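Local coordinates for protein walker-Type ATPase (Pyrococcus abyssi, PDB 2QEN) that binds ADP with magnesium and probably works as a P-loop ATPase, though its biological role is not known, at residues A[133-138]-A[168-173]; A[35-40]-A[172-177]; A[150-155]-A[179-184]; A[22-27]-A[196-201]. The protein carries 1 engineered substitution. All coordinates share one frame; numbering follows the deposited sequence.

Interaction 1: A[133-138]-A[168-173]; sequences AFDEAQ and ILTGSE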
# COMPACT_ATOMS: atom_id res chain seq x y z
N ALA A 133 -5.66 -7.36 9.31
CA ALA A 133 -5.02 -6.79 8.12
C ALA A 133 -3.64 -6.20 8.42
O ALA A 133 -3.46 -5.45 9.37
CB ALA A 133 -5.91 -5.75 7.48
N PHE A 134 -2.68 -6.59 7.60
CA PHE A 134 -1.32 -6.08 7.68
C PHE A 134 -1.08 -5.14 6.49
O PHE A 134 -1.00 -5.57 5.34
CB PHE A 134 -0.32 -7.24 7.69
CG PHE A 134 -0.39 -8.11 8.93
CD1 PHE A 134 -1.26 -9.21 8.99
CD2 PHE A 134 0.41 -7.85 10.04
CE1 PHE A 134 -1.34 -10.01 10.12
CE2 PHE A 134 0.35 -8.66 11.19
CZ PHE A 134 -0.52 -9.74 11.23
N ASP A 135 -0.97 -3.85 6.78
CA ASP A 135 -0.75 -2.86 5.74
C ASP A 135 0.72 -2.77 5.43
O ASP A 135 1.53 -2.56 6.33
CB ASP A 135 -1.30 -1.49 6.18
CG ASP A 135 -1.91 -0.71 5.02
OD1 ASP A 135 -1.79 -1.14 3.82
OD2 ASP A 135 -2.54 0.33 5.30
N GLU A 136 1.06 -2.95 4.16
CA GLU A 136 2.46 -2.98 3.68
C GLU A 136 3.23 -4.10 4.38
O GLU A 136 4.31 -3.89 4.96
CB GLU A 136 3.15 -1.61 3.85
CG GLU A 136 2.47 -0.41 3.17
CD GLU A 136 2.50 -0.43 1.64
OE1 GLU A 136 3.27 -1.21 1.04
OE2 GLU A 136 1.73 0.35 1.02
N ALA A 137 2.68 -5.31 4.25
CA ALA A 137 3.16 -6.50 4.93
C ALA A 137 4.55 -6.97 4.49
O ALA A 137 5.17 -7.81 5.15
CB ALA A 137 2.12 -7.62 4.78
N GLN A 138 5.06 -6.41 3.39
CA GLN A 138 6.42 -6.75 2.95
C GLN A 138 7.48 -6.30 3.97
O GLN A 138 8.60 -6.82 3.98
CB GLN A 138 6.73 -6.20 1.54
CG GLN A 138 6.90 -4.69 1.45
CD GLN A 138 5.58 -3.94 1.22
OE1 GLN A 138 4.50 -4.52 1.30
NE2 GLN A 138 5.69 -2.65 0.94
N ILE A 168 -5.66 -10.22 5.55
CA ILE A 168 -5.42 -9.42 4.35
C ILE A 168 -4.01 -8.87 4.48
O ILE A 168 -3.67 -8.29 5.52
CB ILE A 168 -6.43 -8.25 4.23
CG1 ILE A 168 -7.86 -8.78 4.10
CG2 ILE A 168 -6.09 -7.34 3.01
CD1 ILE A 168 -8.94 -7.72 4.25
N LEU A 169 -3.19 -9.06 3.45
CA LEU A 169 -1.87 -8.45 3.35
C LEU A 169 -1.87 -7.48 2.18
O LEU A 169 -2.24 -7.84 1.06
CB LEU A 169 -0.78 -9.52 3.14
CG LEU A 169 -0.74 -10.74 4.08
CD1 LEU A 169 0.40 -11.65 3.67
CD2 LEU A 169 -0.58 -10.34 5.53
N THR A 170 -1.48 -6.25 2.45
CA THR A 170 -1.40 -5.26 1.40
C THR A 170 0.07 -5.00 1.12
O THR A 170 0.94 -5.24 1.98
CB THR A 170 -2.11 -3.91 1.75
OG1 THR A 170 -1.16 -3.02 2.34
CG2 THR A 170 -3.32 -4.12 2.69
N GLY A 171 0.34 -4.50 -0.08
CA GLY A 171 1.68 -4.11 -0.48
C GLY A 171 1.66 -3.18 -1.68
O GLY A 171 0.98 -3.43 -2.68
N SER A 172 2.39 -2.08 -1.55
CA SER A 172 2.72 -1.21 -2.68
C SER A 172 3.91 -1.77 -3.46
O SER A 172 4.00 -1.59 -4.67
CB SER A 172 3.02 0.21 -2.20
OG SER A 172 1.90 0.77 -1.52
N GLU A 173 4.82 -2.44 -2.75
CA GLU A 173 5.97 -3.10 -3.36
C GLU A 173 5.55 -4.54 -3.61
O GLU A 173 5.93 -5.45 -2.87
CB GLU A 173 7.21 -3.01 -2.45
CG GLU A 173 7.57 -1.56 -2.01
CD GLU A 173 8.74 -1.50 -1.03
OE1 GLU A 173 8.58 -1.96 0.13
OE2 GLU A 173 9.82 -0.97 -1.40
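Asp135 closes strand 130-135 and Glu136 follows it, an acidic pair that fits a Walker B motif and is seen to bind magnesium in a structure of this protein; both bond to 168-173. The two strands are parallel neighbours in the P-loop NTPase sheet and flank helix 149-161 in a beta-alpha-beta crossover. Phe134 bonds to both sides of Leu169, its N to Ile168 O and its O to Thr170 N. Beyond it, Thr170 OG1 has two partners. It donates to Asp135 OD1 at 2.5 Å, very short as modelled, and accepts from Glu136 N at 2.9 Å. Asp135 OD2 is taken by Ser45 OG. Thr170 O receives Ala137 N at 2.9 Å.

The chain of Glu136 bends at chi2 (-68°), which brings its carboxylate back to Ser172 although CB points away. OE1 accepts from Ser172 N at 2.9 Å on its syn side, tilted 26° from the carboxylate plane. Gln138 NE2 meets the anti lone pair of the same OE1 at 2.8 Å. OE2 accepts from Ser172 OG at 2.6 Å through its syn lone pair. With an alanine here, Ser172 N would probably be left without an acceptor and the Gln138 amide would be freer to turn. Gln138 NE2 also reaches the anti lone pair of Glu173 OE1 at 3.1 Å, with amide and carboxylate planes 59° apart.

Interaction 2: A[35-40]-A[172-177]; sequences LLLGIR and SEVGLL. With ADP (adenosine-5'-diphosphate), chain C.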
# COMPACT_ATOMS: atom_id res chain seq x y z
N LEU A 35 -4.43 -10.98 -0.80
CA LEU A 35 -3.45 -9.91 -1.03
C LEU A 35 -4.12 -8.71 -1.70
O LEU A 35 -4.82 -8.86 -2.71
CB LEU A 35 -2.24 -10.40 -1.86
CG LEU A 35 -1.66 -11.79 -1.56
CD1 LEU A 35 -0.49 -12.13 -2.46
CD2 LEU A 35 -1.27 -11.92 -0.08
N LEU A 36 -3.93 -7.52 -1.12
CA LEU A 36 -4.44 -6.31 -1.72
C LEU A 36 -3.28 -5.51 -2.31
O LEU A 36 -2.43 -5.01 -1.58
CB LEU A 36 -5.25 -5.50 -0.71
CG LEU A 36 -5.94 -4.24 -1.24
CD1 LEU A 36 -7.18 -4.65 -2.01
CD2 LEU A 36 -6.31 -3.31 -0.08
N LEU A 37 -3.26 -5.41 -3.64
CA LEU A 37 -2.06 -5.01 -4.38
C LEU A 37 -2.25 -3.83 -5.31
O LEU A 37 -3.31 -3.69 -5.94
CB LEU A 37 -1.53 -6.21 -5.18
CG LEU A 37 -1.28 -7.52 -4.43
CD1 LEU A 37 -0.94 -8.67 -5.40
CD2 LEU A 37 -0.18 -7.35 -3.36
N GLY A 38 -1.22 -2.99 -5.41
CA GLY A 38 -1.20 -1.84 -6.31
C GLY A 38 -0.11 -0.84 -5.98
O GLY A 38 0.55 -0.93 -4.94
N ILE A 39 0.06 0.12 -6.87
CA ILE A 39 1.02 1.23 -6.75
C ILE A 39 0.80 2.05 -5.47
O ILE A 39 -0.33 2.15 -4.97
CB ILE A 39 0.87 2.17 -8.00
CG1 ILE A 39 1.02 1.38 -9.31
CG2 ILE A 39 1.84 3.34 -8.00
CD1 ILE A 39 2.23 0.51 -9.40
N ARG A 40 1.88 2.61 -4.92
CA ARG A 40 1.77 3.52 -3.79
C ARG A 40 0.88 4.73 -4.16
O ARG A 40 1.03 5.29 -5.24
CB ARG A 40 3.16 4.01 -3.39
CG ARG A 40 3.17 5.15 -2.38
CD ARG A 40 3.34 4.67 -0.96
NE ARG A 40 4.76 4.52 -0.64
CZ ARG A 40 5.42 5.23 0.27
NH1 ARG A 40 4.80 6.17 0.98
NH2 ARG A 40 6.71 5.00 0.46
N SER A 172 2.39 -2.08 -1.55
CA SER A 172 2.72 -1.21 -2.68
C SER A 172 3.91 -1.77 -3.46
O SER A 172 4.00 -1.59 -4.67
CB SER A 172 3.02 0.21 -2.20
OG SER A 172 1.90 0.77 -1.52
N GLU A 173 4.82 -2.44 -2.75
CA GLU A 173 5.97 -3.10 -3.36
C GLU A 173 5.55 -4.54 -3.61
O GLU A 173 5.93 -5.45 -2.87
CB GLU A 173 7.21 -3.01 -2.45
CG GLU A 173 7.57 -1.56 -2.01
CD GLU A 173 8.74 -1.50 -1.03
OE1 GLU A 173 8.58 -1.96 0.13
OE2 GLU A 173 9.82 -0.97 -1.40
N VAL A 174 4.74 -4.72 -4.64
CA VAL A 174 4.08 -5.99 -4.94
C VAL A 174 5.05 -7.17 -5.11
O VAL A 174 4.84 -8.25 -4.54
CB VAL A 174 3.15 -5.86 -6.18
CG1 VAL A 174 2.48 -7.22 -6.48
CG2 VAL A 174 2.08 -4.80 -5.93
N GLY A 175 6.11 -6.97 -5.87
CA GLY A 175 7.10 -8.01 -6.09
C GLY A 175 7.78 -8.42 -4.81
O GLY A 175 8.14 -9.58 -4.64
N LEU A 176 7.95 -7.45 -3.90
CA LEU A 176 8.62 -7.67 -2.62
C LEU A 176 7.72 -8.42 -1.67
O LEU A 176 8.21 -9.18 -0.82
CB LEU A 176 9.07 -6.33 -2.02
CG LEU A 176 10.56 -5.94 -1.96
CD1 LEU A 176 11.49 -6.60 -3.01
CD2 LEU A 176 10.76 -4.44 -1.94
N LEU A 177 6.41 -8.20 -1.79
CA LEU A 177 5.44 -8.97 -1.02
C LEU A 177 5.46 -10.42 -1.49
O LEU A 177 5.61 -11.31 -0.67
CB LEU A 177 4.02 -8.34 -1.05
CG LEU A 177 2.95 -9.06 -0.23
CD1 LEU A 177 3.38 -9.23 1.24
CD2 LEU A 177 1.57 -8.36 -0.29
PB ADP C . -1.96 3.54 -0.67
O1B ADP C . -2.43 2.75 -1.87
O2B ADP C . -2.33 2.86 0.63
O3B ADP C . -0.53 3.99 -0.70
PA ADP C . -3.83 5.61 0.30
O1A ADP C . -5.04 4.76 0.59
O2A ADP C . -3.05 6.21 1.43
O3A ADP C . -2.83 4.89 -0.76
O5' ADP C . -4.38 6.79 -0.66
C5' ADP C . -3.65 7.99 -0.92
C4' ADP C . -4.59 9.18 -0.66
O4' ADP C . -5.48 9.37 -1.77
C3' ADP C . -5.52 9.02 0.54
O3' ADP C . -4.97 9.56 1.74
C2' ADP C . -6.71 9.85 0.17
O2' ADP C . -6.27 11.20 0.24
C1' ADP C . -6.81 9.64 -1.31
N9 ADP C . -7.69 8.56 -1.81
C8 ADP C . -7.28 7.33 -2.15
N7 ADP C . -8.30 6.59 -2.65
C5 ADP C . -9.40 7.37 -2.63
C6 ADP C . -10.82 7.22 -3.01
N6 ADP C . -11.29 6.06 -3.53
N1 ADP C . -11.64 8.29 -2.82
C2 ADP C . -11.20 9.43 -2.30
N3 ADP C . -9.92 9.65 -1.95
C4 ADP C . -8.99 8.67 -2.08
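Gly38 O is met by two groups: it accepts a hydrogen bond from Lys44 NZ, and Ser172 CA points a C-H at it from 3.1 Å, with an angle of 166° at the hydrogen. No conventional hydrogen bond joins 35-40 to 172-177. Ser172 OG is hydrogen-bonded to Glu136 OE2 and Lys44 NZ, and it meets Arg40 CA at 3.6 Å as plain packing.

Next along the chain, Val174 opens helix 174-181 right after the N-cap residue Glu173. Its two methyls meet different atoms. With chi1 at 179°, CG1 lies opposite the backbone N and packs on Leu37 CD1 at 3.9 Å. CG2 rests by Gly38 N at 3.8 Å and beside Leu37 CB. The Leu37 and Val174 side chains cross at about a right angle. One turn on, Leu177 CD2 touches Leu37 CD2 at 3.7 Å, and His178 of the same helix touches Leu37 too. A serine in place of Val174 would probably open a gap beside Leu37 and leave the backbone at Gly38 less tightly packed.

Past Gly38 the chain turns to the nucleotide. Arg40 C lies 3.8 Å from ADP O3B. Strand 33-37, the loop from Gly38 to Lys44 and Ser45, and helix 44-54 make the strand-loop-helix of a P-loop NTPase, the loop being the Walker A motif.

Interaction 3: A[150-155]-A[179-184]; sequences ELLALF and DFLKIT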
# COMPACT_ATOMS: atom_id res chain seq x y z
N GLU A 150 8.71 -16.54 11.20
CA GLU A 150 7.73 -16.76 12.26
C GLU A 150 6.36 -16.23 11.85
O GLU A 150 5.35 -16.80 12.24
CB GLU A 150 8.18 -16.09 13.57
CG GLU A 150 9.50 -16.58 14.14
CD GLU A 150 10.69 -15.73 13.71
OE1 GLU A 150 10.61 -14.99 12.69
OE2 GLU A 150 11.72 -15.80 14.40
N LEU A 151 6.33 -15.14 11.08
CA LEU A 151 5.04 -14.61 10.57
C LEU A 151 4.45 -15.48 9.48
O LEU A 151 3.26 -15.73 9.47
CB LEU A 151 5.14 -13.14 10.13
CG LEU A 151 4.94 -12.16 11.30
CD1 LEU A 151 5.54 -10.83 10.97
CD2 LEU A 151 3.46 -12.02 11.69
N LEU A 152 5.30 -15.99 8.59
CA LEU A 152 4.86 -16.95 7.57
C LEU A 152 4.29 -18.22 8.21
O LEU A 152 3.26 -18.72 7.77
CB LEU A 152 6.01 -17.30 6.63
CG LEU A 152 6.71 -16.14 5.90
CD1 LEU A 152 7.89 -16.65 5.09
CD2 LEU A 152 5.71 -15.35 5.01
N ALA A 153 4.95 -18.73 9.25
CA ALA A 153 4.47 -19.87 10.01
C ALA A 153 3.13 -19.57 10.69
O ALA A 153 2.21 -20.39 10.63
CB ALA A 153 5.53 -20.33 11.04
N LEU A 154 3.02 -18.41 11.31
CA LEU A 154 1.76 -17.96 11.90
C LEU A 154 0.64 -17.91 10.86
O LEU A 154 -0.46 -18.36 11.14
CB LEU A 154 1.93 -16.58 12.56
CG LEU A 154 0.69 -15.88 13.15
CD1 LEU A 154 0.10 -16.62 14.37
CD2 LEU A 154 1.04 -14.47 13.51
N PHE A 155 0.94 -17.35 9.68
CA PHE A 155 -0.04 -17.27 8.58
C PHE A 155 -0.48 -18.66 8.07
O PHE A 155 -1.65 -18.85 7.70
CB PHE A 155 0.49 -16.45 7.40
CG PHE A 155 0.79 -14.99 7.72
CD1 PHE A 155 0.12 -14.32 8.74
CD2 PHE A 155 1.73 -14.28 6.96
CE1 PHE A 155 0.40 -12.98 9.02
CE2 PHE A 155 2.00 -12.94 7.21
CZ PHE A 155 1.35 -12.29 8.23
N ASP A 179 7.85 -11.94 -2.88
CA ASP A 179 9.15 -12.49 -2.48
C ASP A 179 9.13 -12.95 -1.03
O ASP A 179 9.65 -14.00 -0.72
CB ASP A 179 10.28 -11.46 -2.67
CG ASP A 179 10.92 -11.53 -4.05
OD1 ASP A 179 10.53 -12.37 -4.88
OD2 ASP A 179 11.84 -10.71 -4.30
N PHE A 180 8.56 -12.13 -0.15
CA PHE A 180 8.48 -12.44 1.29
C PHE A 180 7.68 -13.71 1.57
O PHE A 180 8.10 -14.54 2.37
CB PHE A 180 7.90 -11.24 2.06
CG PHE A 180 7.48 -11.54 3.47
CD1 PHE A 180 8.40 -12.07 4.39
CD2 PHE A 180 6.19 -11.26 3.90
CE1 PHE A 180 8.02 -12.35 5.72
CE2 PHE A 180 5.78 -11.54 5.22
CZ PHE A 180 6.70 -12.08 6.13
N LEU A 181 6.53 -13.86 0.91
CA LEU A 181 5.63 -15.01 1.13
C LEU A 181 6.19 -16.35 0.63
O LEU A 181 6.03 -17.37 1.30
CB LEU A 181 4.24 -14.73 0.52
CG LEU A 181 3.46 -13.52 1.08
CD1 LEU A 181 2.14 -13.35 0.35
CD2 LEU A 181 3.22 -13.64 2.58
N LYS A 182 6.85 -16.31 -0.54
CA LYS A 182 7.53 -17.47 -1.16
C LYS A 182 6.65 -18.70 -1.33
O LYS A 182 7.06 -19.80 -0.99
CB LYS A 182 8.78 -17.88 -0.37
CG LYS A 182 9.87 -16.85 -0.31
CD LYS A 182 10.93 -17.22 0.70
CE LYS A 182 12.06 -16.20 0.69
NZ LYS A 182 12.35 -15.66 -0.68
N ILE A 183 5.44 -18.53 -1.86
CA ILE A 183 4.47 -19.62 -1.88
C ILE A 183 4.85 -20.79 -2.79
O ILE A 183 4.18 -21.83 -2.77
CB ILE A 183 3.01 -19.14 -2.11
CG1 ILE A 183 2.83 -18.58 -3.53
CG2 ILE A 183 2.60 -18.13 -1.03
CD1 ILE A 183 1.36 -18.51 -3.98
N THR A 184 5.91 -20.63 -3.57
CA THR A 184 6.42 -21.69 -4.46
C THR A 184 7.78 -22.27 -4.02
O THR A 184 8.33 -23.17 -4.67
CB THR A 184 6.44 -21.23 -5.94
OG1 THR A 184 7.23 -20.04 -6.06
CG2 THR A 184 5.03 -20.94 -6.44
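Leu152 points its CB toward 179-184, but CB itself stays back from the other segment. The chain then runs out past the Phe180 ring, the two side chains sliding by each other in opposite directions. CG comes 4.0 Å from Phe180 CE1. At the tip the methyls part. CD1 sits against the backbone, 3.4 Å from Phe180 O. CD2 lies over one face of the Phe180 ring, 3.8 Å from its centroid and 19° off the normal, which makes a CH-pi contact. The same CD2 also touches Leu181 CD2 at 3.9 Å.

Two more side chains of the 150-155 helix close round the ring. Leu151 CB stands at its edge, 4.4 Å from Phe180 CZ. Phe155 presents its own edge, and its CE2 is 4.5 Å from Phe180 CE2. Phe180 gets there because its CG is turned opposite the backbone N (chi1 167°). No hydrogen bond crosses the contact.

It joins helix 149-161 to the last turn of helix 174-181, which ends at Leu181 before Lys182 takes a positive phi. Leu140 touches Leu151 and Phe180, and strand 165-171 lies against Phe155 and Leu181 through Leu169.

Interaction 4: A[22-27]-A[196-201]; sequences RKLEES and GEVLVK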
# COMPACT_ATOMS: atom_id res chain seq x y z
N ARG A 22 -16.23 -5.15 -3.76
CA ARG A 22 -16.88 -6.42 -4.06
C ARG A 22 -15.85 -7.53 -4.26
O ARG A 22 -15.99 -8.62 -3.70
CB ARG A 22 -17.79 -6.31 -5.29
CG ARG A 22 -18.46 -7.63 -5.70
CD ARG A 22 -19.31 -7.51 -6.97
NE ARG A 22 -18.64 -6.69 -7.98
CZ ARG A 22 -17.80 -7.15 -8.91
NH1 ARG A 22 -17.53 -8.46 -8.98
NH2 ARG A 22 -17.24 -6.30 -9.78
N LYS A 23 -14.82 -7.24 -5.04
CA LYS A 23 -13.73 -8.20 -5.27
C LYS A 23 -12.98 -8.59 -4.00
O LYS A 23 -12.56 -9.74 -3.86
CB LYS A 23 -12.79 -7.72 -6.38
CG LYS A 23 -13.39 -7.88 -7.80
CD LYS A 23 -12.59 -7.12 -8.86
CE LYS A 23 -12.75 -7.75 -10.25
NZ LYS A 23 -13.68 -7.01 -11.16
N LEU A 24 -12.83 -7.65 -3.07
CA LEU A 24 -12.24 -7.90 -1.77
C LEU A 24 -13.15 -8.82 -0.93
O LEU A 24 -12.67 -9.79 -0.35
CB LEU A 24 -11.96 -6.58 -1.04
CG LEU A 24 -11.02 -6.56 0.17
CD1 LEU A 24 -9.72 -7.29 -0.11
CD2 LEU A 24 -10.72 -5.13 0.58
N GLU A 25 -14.46 -8.53 -0.90
CA GLU A 25 -15.46 -9.38 -0.22
C GLU A 25 -15.44 -10.79 -0.77
O GLU A 25 -15.47 -11.76 -0.00
CB GLU A 25 -16.88 -8.82 -0.38
CG GLU A 25 -17.19 -7.63 0.51
CD GLU A 25 -18.66 -7.23 0.49
OE1 GLU A 25 -19.52 -8.02 0.03
OE2 GLU A 25 -18.96 -6.10 0.96
N GLU A 26 -15.43 -10.90 -2.11
CA GLU A 26 -15.38 -12.18 -2.81
C GLU A 26 -14.12 -12.98 -2.45
O GLU A 26 -14.19 -14.18 -2.21
CB GLU A 26 -15.50 -11.98 -4.32
CG GLU A 26 -16.89 -11.51 -4.79
CD GLU A 26 -17.00 -11.26 -6.31
OE1 GLU A 26 -15.97 -11.12 -6.99
OE2 GLU A 26 -18.15 -11.19 -6.83
N SER A 27 -12.98 -12.30 -2.37
CA SER A 27 -11.74 -12.98 -2.05
C SER A 27 -11.73 -13.55 -0.63
O SER A 27 -11.29 -14.69 -0.41
CB SER A 27 -10.54 -12.05 -2.25
OG SER A 27 -9.35 -12.80 -2.07
N GLY A 196 -6.01 -15.21 -2.34
CA GLY A 196 -6.72 -14.36 -3.29
C GLY A 196 -5.91 -13.11 -3.58
O GLY A 196 -5.02 -12.74 -2.80
N GLU A 197 -6.18 -12.47 -4.71
CA GLU A 197 -5.48 -11.25 -5.09
C GLU A 197 -6.49 -10.24 -5.58
O GLU A 197 -7.23 -10.50 -6.53
CB GLU A 197 -4.44 -11.50 -6.19
CG GLU A 197 -3.20 -12.25 -5.70
CD GLU A 197 -2.08 -12.31 -6.72
OE1 GLU A 197 -2.19 -11.69 -7.81
OE2 GLU A 197 -1.07 -12.98 -6.44
N VAL A 198 -6.50 -9.10 -4.90
CA VAL A 198 -7.31 -7.97 -5.29
C VAL A 198 -6.39 -6.81 -5.70
O VAL A 198 -5.56 -6.34 -4.91
CB VAL A 198 -8.32 -7.60 -4.17
CG1 VAL A 198 -9.14 -6.36 -4.56
CG2 VAL A 198 -9.24 -8.80 -3.90
N LEU A 199 -6.52 -6.41 -6.97
CA LEU A 199 -5.70 -5.42 -7.62
C LEU A 199 -6.39 -4.06 -7.63
O LEU A 199 -7.53 -3.95 -8.11
CB LEU A 199 -5.43 -5.84 -9.06
CG LEU A 199 -4.36 -6.89 -9.44
CD1 LEU A 199 -4.13 -7.96 -8.41
CD2 LEU A 199 -4.69 -7.51 -10.81
N VAL A 200 -5.70 -3.05 -7.10
CA VAL A 200 -6.19 -1.67 -7.09
C VAL A 200 -5.34 -0.83 -8.06
O VAL A 200 -4.15 -0.59 -7.82
CB VAL A 200 -6.20 -1.02 -5.66
CG1 VAL A 200 -6.82 0.36 -5.71
CG2 VAL A 200 -6.94 -1.90 -4.66
N LYS A 201 -5.98 -0.40 -9.14
CA LYS A 201 -5.34 0.33 -10.22
C LYS A 201 -5.74 1.80 -10.18
O LYS A 201 -6.77 2.13 -9.58
CB LYS A 201 -5.79 -0.26 -11.56
CG LYS A 201 -5.65 -1.78 -11.69
CD LYS A 201 -4.18 -2.20 -11.73
CE LYS A 201 -4.01 -3.56 -12.41
NZ LYS A 201 -2.62 -4.09 -12.21
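Val198 pushes its CG2 methyl against the backbone of helix 18-30, 3.5 Å from Lys23 O. That oxygen accepts the helical bond from Ser27 N at 3.0 Å; the methyl only packs against it. CG2 also touches Leu24 CA at 3.8 Å and Ser27 CB at 3.9 Å. The Leu24 side chain crosses Val198 at about a right angle, its CD1 lying 4.1 Å from CG2. The other methyl, CG1, faces the CB of Lys23, whose long chain then leads away. With chi1 at 177°, CG1 is opposite the backbone N of Val198, and CG2 is left to fit between Lys23, Leu24 and Ser27.

Strand 196-199 is the edge strand of the five-stranded parallel sheet and pairs with 33-37. The strand order, 2-3-4-1-5, is that of the ASCE class of P-loop NTPases. Helix 18-30 lies on this sheet and comes just before strand 33-37 in the chain. Its short segment runs almost exactly antiparallel to strand 196-199 (174°), with the axes 8.3 Å apart. Leu24 also leans on Phe51 of the P-loop helix 44-54.

At the other end, Gly196 packs against Ser27. Ser27 OG is 3.3 Å from Gly196 CA and is hydrogen-bonded to Thr34 OG1. On the outer side of the helix, Arg22 NH1 and Glu26 OE2 form a salt bridge, with the carboxylate oxygen in the guanidinium plane.

Overall arrangement
Interactions 1, 2 and 4 all reach the same parallel sheet. Strand 33-37 bonds to strand 165-171 on one side, Leu36 N to Leu169 O at 2.8 Å, and to strand 196-199 on the other, Leu35 N to Gly196 O at 2.7 Å. Interactions 1 and 2 share Ser172 and Glu173, and their centres are about 7 Å apart. Both lie at the nucleotide: the Glu136 side chain comes within about 4 Å of the magnesium ion, and that of Ser172 within about 4 Å of ADP. Interaction 3 is farther off. It touches interaction 1 through Phe134 and Phe155, and interaction 2 where Leu181 CD1 meets Leu35 CD2. Interaction 4 lies about 20 Å from interaction 3, centre to centre.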